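Local coordinates for SufC protein (Thermus thermophilus, PDB 2D2E) that binds and hydrolyses ATP as a cytoplasmic ABC-type ATPase, probably to power iron-sulfur cluster assembly by the Suf system, at residues 157-170 and 185-199. Residues are numbered along the deposited sequence; the frame is centred on the assembly and turned at random. Where two conformers were deposited one is given.
Sequences LLVLEPTYAVLDET and GVNAMRGPNFGALVI
Thr163 O accepts from Gly195 N at 2.9 Å, the first of six backbone bonds that run from there to Glu169 N with Ile199 O and join strands 164-168 and 195-199 in parallel, their axes 10° apart. On the face carrying Val166 and Asp168, Val166 CG1 meets Ile199 CD1 at 3.6 Å, while Ile199 CG2 lies 3.8 Å from the Asp168 carboxyl carbon CG. Across the sheet, the Phe194 ring lies between Ala165 and Met189: Met189 CB sits over the centre of one face, Pro162 O approaches the ring edge in plane, and Ala165 CB is 4.0 Å from Phe194 CE1. Met189, bent at chi2 (-66°) and chi3 (-74°), sets CG 3.9 Å from Leu157 CD2 and turns CE to Pro162 CD. Leu167 CD1 presses on Val186 CG2 at 3.4 Å, tighter than ordinary carbon contact. At the end of strand 164-168, Asp168 OD2 accepts from Thr170 N (3.0 Å), an Asx turn, and from Thr170 OG1 on its syn lone pair. Asp168 OD1 bonds Ser43 OG, of a residue that binds magnesium and ADP in another structure, consistent with a Walker B aspartate. Glu169 pairs with Lys150. The strands and helix 176-189 form a beta-alpha-beta crossover of the P-loop NTPase core, with strand 31-35 flanking strand 195-199 and helix 115-129 packing against Leu158 of helix 148-160.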
ATOM      1  N   LEU A 157       2.377   6.813   6.916  1.00 12.43           N
ATOM      2  CA  LEU A 157       3.269   5.701   6.565  1.00 14.57           C
ATOM      3  C   LEU A 157       4.597   5.788   7.310  1.00 16.04           C
ATOM      4  O   LEU A 157       5.072   4.800   7.861  1.00 15.58           O
ATOM      5  CB  LEU A 157       3.558   5.685   5.052  1.00 13.48           C
ATOM      6  CG  LEU A 157       4.514   4.589   4.547  1.00 12.67           C
ATOM      7  CD1 LEU A 157       3.824   3.201   4.595  1.00 13.99           C
ATOM      8  CD2 LEU A 157       4.933   4.903   3.106  1.00 14.68           C
ATOM      9  N   LEU A 158       5.203   6.972   7.314  0.50 12.84           N
ATOM     10  CA  LEU A 158       6.484   7.151   7.991  0.50 13.96           C
ATOM     11  C   LEU A 158       6.383   7.136   9.514  0.50 18.29           C
ATOM     12  O   LEU A 158       7.249   6.579  10.195  0.50 22.59           O
ATOM     13  CB  LEU A 158       7.140   8.460   7.540  0.50 14.75           C
ATOM     14  CG  LEU A 158       8.038   8.367   6.301  0.50 18.59           C
ATOM     15  CD1 LEU A 158       8.477   9.743   5.911  0.50 15.27           C
ATOM     16  CD2 LEU A 158       9.255   7.516   6.585  0.50 24.20           C
ATOM     17  N   VAL A 159       5.332   7.743  10.050  1.00 15.19           N
ATOM     18  CA  VAL A 159       5.161   7.801  11.503  1.00 16.39           C
ATOM     19  C   VAL A 159       4.729   6.499  12.175  1.00 18.20           C
ATOM     20  O   VAL A 159       5.216   6.160  13.270  1.00 18.83           O
ATOM     21  CB  VAL A 159       4.168   8.941  11.866  1.00 18.05           C
ATOM     22  CG1 VAL A 159       3.852   8.936  13.355  1.00 22.87           C
ATOM     23  CG2 VAL A 159       4.789  10.305  11.476  1.00 16.52           C
ATOM     24  N   LEU A 160       3.830   5.767  11.523  0.50 15.54           N
ATOM     25  CA  LEU A 160       3.326   4.509  12.070  0.50 15.06           C
ATOM     26  C   LEU A 160       4.312   3.350  11.946  0.50 17.34           C
ATOM     27  O   LEU A 160       4.145   2.323  12.600  0.50 19.79           O
ATOM     28  CB  LEU A 160       2.000   4.131  11.409  0.50 12.81           C
ATOM     29  CG  LEU A 160       0.817   5.051  11.741  0.50 15.68           C
ATOM     30  CD1 LEU A 160      -0.434   4.568  11.023  0.50 19.41           C
ATOM     31  CD2 LEU A 160       0.587   5.072  13.240  0.50 13.58           C
ATOM     32  N   GLU A 161       5.330   3.515  11.109  1.00 19.51           N
ATOM     33  CA  GLU A 161       6.348   2.477  10.932  1.00 20.62           C
ATOM     34  C   GLU A 161       5.861   1.049  10.688  1.00 16.08           C
ATOM     35  O   GLU A 161       6.210   0.131  11.417  1.00 17.35           O
ATOM     36  CB  GLU A 161       7.273   2.457  12.153  1.00 29.63           C
ATOM     37  CG  GLU A 161       8.086   3.708  12.367  1.00 44.19           C
ATOM     38  CD  GLU A 161       9.182   3.492  13.385  1.00 50.36           C
ATOM     39  OE1 GLU A 161       8.857   3.123  14.535  1.00 55.11           O
ATOM     40  OE2 GLU A 161      10.363   3.685  13.027  1.00 51.01           O
ATOM     41  N   PRO A 162       5.023   0.847   9.667  1.00 14.31           N
ATOM     42  CA  PRO A 162       4.540  -0.512   9.392  1.00 12.25           C
ATOM     43  C   PRO A 162       5.675  -1.371   8.826  1.00 11.87           C
ATOM     44  O   PRO A 162       6.681  -0.842   8.351  1.00 14.88           O
ATOM     45  CB  PRO A 162       3.452  -0.282   8.351  1.00 10.95           C
ATOM     46  CG  PRO A 162       3.989   0.920   7.600  1.00 11.74           C
ATOM     47  CD  PRO A 162       4.503   1.816   8.689  1.00 13.35           C
ATOM     48  N   THR A 163       5.517  -2.687   8.885  1.00 10.54           N
ATOM     49  CA  THR A 163       6.518  -3.593   8.330  1.00 13.20           C
ATOM     50  C   THR A 163       6.250  -3.801   6.859  1.00 11.03           C
ATOM     51  O   THR A 163       7.181  -3.920   6.077  1.00 10.51           O
ATOM     52  CB  THR A 163       6.477  -4.943   9.056  1.00 14.82           C
ATOM     53  OG1 THR A 163       6.773  -4.721  10.441  1.00 17.52           O
ATOM     54  CG2 THR A 163       7.484  -5.909   8.484  1.00 16.15           C
ATOM     55  N   TYR A 164       4.966  -3.881   6.495  1.00 11.14           N
ATOM     56  CA  TYR A 164       4.607  -4.033   5.089  1.00 11.27           C
ATOM     57  C   TYR A 164       3.532  -3.005   4.748  1.00  9.92           C
ATOM     58  O   TYR A 164       2.706  -2.662   5.584  1.00 12.05           O
ATOM     59  CB  TYR A 164       4.027  -5.418   4.790  1.00  9.99           C
ATOM     60  CG  TYR A 164       5.017  -6.539   4.972  1.00 11.38           C
ATOM     61  CD1 TYR A 164       5.088  -7.245   6.172  1.00 12.56           C
ATOM     62  CD2 TYR A 164       5.903  -6.869   3.951  1.00 11.66           C
ATOM     63  CE1 TYR A 164       6.019  -8.258   6.354  1.00 13.51           C
ATOM     64  CE2 TYR A 164       6.845  -7.884   4.125  1.00 10.45           C
ATOM     65  CZ  TYR A 164       6.889  -8.571   5.329  1.00 11.33           C
ATOM     66  OH  TYR A 164       7.814  -9.586   5.482  1.00 11.62           O
ATOM     67  N   ALA A 165       3.559  -2.513   3.517  1.00  8.47           N
ATOM     68  CA  ALA A 165       2.542  -1.570   3.057  1.00  9.19           C
ATOM     69  C   ALA A 165       2.111  -1.928   1.654  1.00 10.07           C
ATOM     70  O   ALA A 165       2.942  -2.172   0.781  1.00 12.15           O
ATOM     71  CB  ALA A 165       3.083  -0.126   3.075  1.00 12.73           C
ATOM     72  N   VAL A 166       0.801  -1.919   1.444  1.00  9.51           N
ATOM     73  CA  VAL A 166       0.218  -2.228   0.129  1.00  9.73           C
ATOM     74  C   VAL A 166      -0.409  -0.905  -0.265  1.00 11.16           C
ATOM     75  O   VAL A 166      -1.334  -0.431   0.420  1.00 13.79           O
ATOM     76  CB  VAL A 166      -0.867  -3.323   0.246  1.00  7.86           C
ATOM     77  CG1 VAL A 166      -1.517  -3.581  -1.138  1.00 14.32           C
ATOM     78  CG2 VAL A 166      -0.251  -4.605   0.761  1.00 12.36           C
ATOM     79  N   LEU A 167       0.117  -0.293  -1.322  1.00  9.53           N
ATOM     80  CA  LEU A 167      -0.348   1.024  -1.769  1.00 12.79           C
ATOM     81  C   LEU A 167      -0.941   0.982  -3.148  1.00  9.69           C
ATOM     82  O   LEU A 167      -0.219   0.800  -4.133  1.00 12.75           O
ATOM     83  CB  LEU A 167       0.824   1.995  -1.764  1.00 11.89           C
ATOM     84  CG  LEU A 167       1.498   1.999  -0.393  1.00 14.13           C
ATOM     85  CD1 LEU A 167       2.716   2.905  -0.458  1.00 17.35           C
ATOM     86  CD2 LEU A 167       0.519   2.465   0.678  1.00 21.53           C
ATOM     87  N   ASP A 168      -2.254   1.173  -3.230  1.00  8.83           N
ATOM     88  CA  ASP A 168      -2.896   1.110  -4.546  1.00 11.33           C
ATOM     89  C   ASP A 168      -3.009   2.544  -5.082  1.00  7.74           C
ATOM     90  O   ASP A 168      -3.765   3.362  -4.532  1.00 11.12           O
ATOM     91  CB  ASP A 168      -4.260   0.432  -4.413  1.00 12.82           C
ATOM     92  CG  ASP A 168      -4.922   0.162  -5.767  1.00 17.61           C
ATOM     93  OD1 ASP A 168      -5.859  -0.666  -5.828  1.00 15.98           O
ATOM     94  OD2 ASP A 168      -4.510   0.788  -6.765  1.00 12.95           O
ATOM     95  N   GLU A 169      -2.232   2.837  -6.135  1.00  8.35           N
ATOM     96  CA  GLU A 169      -2.188   4.169  -6.705  1.00  9.73           C
ATOM     97  C   GLU A 169      -2.921   4.261  -8.025  1.00  7.64           C
ATOM     98  O   GLU A 169      -2.701   5.204  -8.792  1.00 10.74           O
ATOM     99  CB  GLU A 169      -0.735   4.629  -6.870  1.00  9.79           C
ATOM    100  CG  GLU A 169       0.086   4.494  -5.553  1.00 10.21           C
ATOM    101  CD  GLU A 169      -0.630   5.124  -4.364  1.00 12.57           C
ATOM    102  OE1 GLU A 169      -0.657   4.524  -3.274  1.00 14.20           O
ATOM    103  OE2 GLU A 169      -1.183   6.231  -4.512  1.00 13.60           O
ATOM    104  N   THR A 170      -3.778   3.274  -8.289  1.00  9.51           N
ATOM    105  CA  THR A 170      -4.567   3.299  -9.518  1.00 11.47           C
ATOM    106  C   THR A 170      -5.420   4.557  -9.524  1.00 11.56           C
ATOM    107  O   THR A 170      -5.601   5.173 -10.567  1.00 10.78           O
ATOM    108  CB  THR A 170      -5.506   2.090  -9.601  1.00 10.36           C
ATOM    109  OG1 THR A 170      -4.724   0.882  -9.557  1.00 17.01           O
ATOM    110  CG2 THR A 170      -6.315   2.111 -10.898  1.00 18.33           C
ATOM    111  N   GLY A 185       7.537   8.890  -0.146  1.00 12.32           N
ATOM    112  CA  GLY A 185       7.304   8.123   1.064  1.00 11.40           C
ATOM    113  C   GLY A 185       7.839   6.699   0.971  1.00 13.41           C
ATOM    114  O   GLY A 185       8.530   6.225   1.872  1.00 12.00           O
ATOM    115  N   VAL A 186       7.537   6.002  -0.122  1.00 11.67           N
ATOM    116  CA  VAL A 186       8.020   4.631  -0.239  1.00  8.64           C
ATOM    117  C   VAL A 186       9.550   4.592  -0.275  1.00  9.41           C
ATOM    118  O   VAL A 186      10.156   3.750   0.368  1.00 10.39           O
ATOM    119  CB  VAL A 186       7.400   3.931  -1.476  1.00  9.47           C
ATOM    120  CG1 VAL A 186       8.041   2.553  -1.691  1.00 13.83           C
ATOM    121  CG2 VAL A 186       5.899   3.756  -1.250  1.00 13.47           C
ATOM    122  N   ASN A 187      10.180   5.509  -0.990  1.00 11.32           N
ATOM    123  CA  ASN A 187      11.645   5.498  -1.053  1.00 12.78           C
ATOM    124  C   ASN A 187      12.256   5.822   0.320  1.00 13.80           C
ATOM    125  O   ASN A 187      13.316   5.305   0.673  1.00 13.29           O
ATOM    126  CB  ASN A 187      12.133   6.471  -2.131  1.00 12.89           C
ATOM    127  CG  ASN A 187      11.906   5.936  -3.548  1.00 15.61           C
ATOM    128  OD1 ASN A 187      12.085   4.744  -3.805  1.00 21.02           O
ATOM    129  ND2 ASN A 187      11.530   6.825  -4.471  1.00 16.28           N
ATOM    130  N   ALA A 188      11.582   6.658   1.102  1.00 13.82           N
ATOM    131  CA  ALA A 188      12.090   7.002   2.428  1.00 14.59           C
ATOM    132  C   ALA A 188      11.995   5.816   3.413  1.00 15.79           C
ATOM    133  O   ALA A 188      12.780   5.713   4.353  1.00 16.94           O
ATOM    134  CB  ALA A 188      11.338   8.202   2.968  1.00 13.48           C
ATOM    135  N   MET A 189      11.038   4.922   3.187  1.00 11.03           N
ATOM    136  CA  MET A 189      10.854   3.740   4.030  1.00 12.51           C
ATOM    137  C   MET A 189      11.720   2.555   3.628  1.00 11.12           C
ATOM    138  O   MET A 189      11.842   1.603   4.408  1.00 13.27           O
ATOM    139  CB  MET A 189       9.385   3.260   3.986  1.00  9.69           C
ATOM    140  CG  MET A 189       8.411   4.190   4.695  1.00 13.68           C
ATOM    141  SD  MET A 189       8.733   4.236   6.471  1.00 15.74           S
ATOM    142  CE  MET A 189       8.096   2.653   7.034  1.00 15.54           C
ATOM    143  N   ARG A 190      12.286   2.588   2.416  1.00 14.38           N
ATOM    144  CA  ARG A 190      13.096   1.464   1.934  1.00 14.18           C
ATOM    145  C   ARG A 190      14.155   1.075   2.938  1.00 13.98           C
ATOM    146  O   ARG A 190      14.900   1.922   3.437  1.00 14.45           O
ATOM    147  CB  ARG A 190      13.794   1.794   0.625  1.00 17.23           C
ATOM    148  CG  ARG A 190      12.937   1.767  -0.575  1.00 21.98           C
ATOM    149  CD  ARG A 190      13.854   1.815  -1.783  1.00 33.98           C
ATOM    150  NE  ARG A 190      13.142   2.119  -3.011  1.00 32.63           N
ATOM    151  CZ  ARG A 190      12.941   1.251  -3.994  1.00 30.17           C
ATOM    152  NH1 ARG A 190      13.397   0.007  -3.906  1.00 27.83           N
ATOM    153  NH2 ARG A 190      12.291   1.642  -5.070  1.00 32.27           N
ATOM    154  N   GLY A 191      14.238  -0.218   3.202  1.00 12.72           N
ATOM    155  CA  GLY A 191      15.190  -0.707   4.186  1.00 14.19           C
ATOM    156  C   GLY A 191      14.945  -2.183   4.432  1.00 12.98           C
ATOM    157  O   GLY A 191      13.931  -2.749   3.992  1.00 13.98           O
ATOM    158  N   PRO A 192      15.824  -2.830   5.205  1.00 13.82           N
ATOM    159  CA  PRO A 192      15.704  -4.255   5.497  1.00 13.30           C
ATOM    160  C   PRO A 192      14.488  -4.675   6.302  1.00 12.27           C
ATOM    161  O   PRO A 192      14.121  -5.846   6.314  1.00 16.85           O
ATOM    162  CB  PRO A 192      17.019  -4.565   6.223  1.00 13.64           C
ATOM    163  CG  PRO A 192      17.345  -3.270   6.907  1.00 15.06           C
ATOM    164  CD  PRO A 192      17.023  -2.245   5.833  1.00 14.84           C
ATOM    165  N   ASN A 193      13.842  -3.707   6.932  1.00 11.63           N
ATOM    166  CA  ASN A 193      12.710  -3.975   7.796  1.00 12.58           C
ATOM    167  C   ASN A 193      11.375  -3.534   7.216  1.00 13.22           C
ATOM    168  O   ASN A 193      10.384  -3.423   7.940  1.00 14.86           O
ATOM    169  CB  ASN A 193      12.948  -3.264   9.130  1.00 11.91           C
ATOM    170  CG  ASN A 193      14.329  -3.592   9.714  1.00 13.48           C
ATOM    171  OD1 ASN A 193      14.673  -4.769   9.862  1.00 16.70           O
ATOM    172  ND2 ASN A 193      15.128  -2.564  10.025  1.00 13.50           N
ATOM    173  N   PHE A 194      11.352  -3.291   5.914  1.00 10.36           N
ATOM    174  CA  PHE A 194      10.121  -2.835   5.277  1.00 11.45           C
ATOM    175  C   PHE A 194       9.941  -3.496   3.907  1.00 12.16           C
ATOM    176  O   PHE A 194      10.901  -3.642   3.173  1.00 11.51           O
ATOM    177  CB  PHE A 194      10.240  -1.318   5.100  1.00 13.96           C
ATOM    178  CG  PHE A 194       9.115  -0.691   4.312  1.00 12.45           C
ATOM    179  CD1 PHE A 194       7.885  -0.470   4.907  1.00 12.52           C
ATOM    180  CD2 PHE A 194       9.321  -0.275   3.008  1.00  9.91           C
ATOM    181  CE1 PHE A 194       6.863   0.169   4.211  1.00 13.93           C
ATOM    182  CE2 PHE A 194       8.289   0.375   2.293  1.00 11.24           C
ATOM    183  CZ  PHE A 194       7.072   0.592   2.904  1.00 11.32           C
ATOM    184  N   GLY A 195       8.715  -3.916   3.596  1.00 10.81           N
ATOM    185  CA  GLY A 195       8.431  -4.462   2.282  1.00  9.04           C
ATOM    186  C   GLY A 195       7.197  -3.724   1.768  1.00 11.17           C
ATOM    187  O   GLY A 195       6.337  -3.321   2.557  1.00 10.48           O
ATOM    188  N   ALA A 196       7.100  -3.531   0.458  1.00  9.75           N
ATOM    189  CA  ALA A 196       5.931  -2.844  -0.092  1.00  9.44           C
ATOM    190  C   ALA A 196       5.469  -3.437  -1.419  1.00  9.40           C
ATOM    191  O   ALA A 196       6.261  -4.014  -2.175  1.00  9.55           O
ATOM    192  CB  ALA A 196       6.255  -1.373  -0.306  1.00 12.21           C
ATOM    193  N   LEU A 197       4.174  -3.282  -1.686  1.00  8.75           N
ATOM    194  CA  LEU A 197       3.602  -3.719  -2.958  1.00  7.84           C
ATOM    195  C   LEU A 197       2.850  -2.485  -3.459  1.00  8.97           C
ATOM    196  O   LEU A 197       1.918  -2.020  -2.805  1.00  8.87           O
ATOM    197  CB  LEU A 197       2.618  -4.881  -2.742  1.00  9.41           C
ATOM    198  CG  LEU A 197       1.948  -5.412  -4.028  1.00 11.30           C
ATOM    199  CD1 LEU A 197       2.994  -6.003  -4.970  1.00 14.08           C
ATOM    200  CD2 LEU A 197       0.894  -6.449  -3.685  1.00 14.00           C
ATOM    201  N   VAL A 198       3.258  -1.968  -4.617  1.00  8.81           N
ATOM    202  CA  VAL A 198       2.619  -0.800  -5.214  1.00  8.05           C
ATOM    203  C   VAL A 198       1.737  -1.345  -6.336  1.00  9.55           C
ATOM    204  O   VAL A 198       2.236  -2.005  -7.276  1.00  9.88           O
ATOM    205  CB  VAL A 198       3.685   0.154  -5.783  1.00  7.23           C
ATOM    206  CG1 VAL A 198       3.043   1.352  -6.468  1.00  9.35           C
ATOM    207  CG2 VAL A 198       4.592   0.624  -4.657  1.00 10.75           C
ATOM    208  N   ILE A 199       0.430  -1.107  -6.212  1.00  9.74           N
ATOM    209  CA  ILE A 199      -0.542  -1.581  -7.200  1.00  8.25           C
ATOM    210  C   ILE A 199      -0.827  -0.423  -8.139  1.00  8.70           C
ATOM    211  O   ILE A 199      -1.111   0.686  -7.697  1.00 10.24           O
ATOM    212  CB  ILE A 199      -1.845  -2.050  -6.483  1.00  7.53           C
ATOM    213  CG1 ILE A 199      -1.476  -3.173  -5.515  1.00  7.32           C
ATOM    214  CG2 ILE A 199      -2.904  -2.520  -7.505  1.00  9.39           C
ATOM    215  CD1 ILE A 199      -2.633  -3.601  -4.606  1.00 13.23           C
TER
HETATM  216  O   HOH W   1       9.402  -0.637   8.722  1.00 28.22           O
HETATM  217  O   HOH W   2       9.725  -3.800  10.693  1.00 26.08           O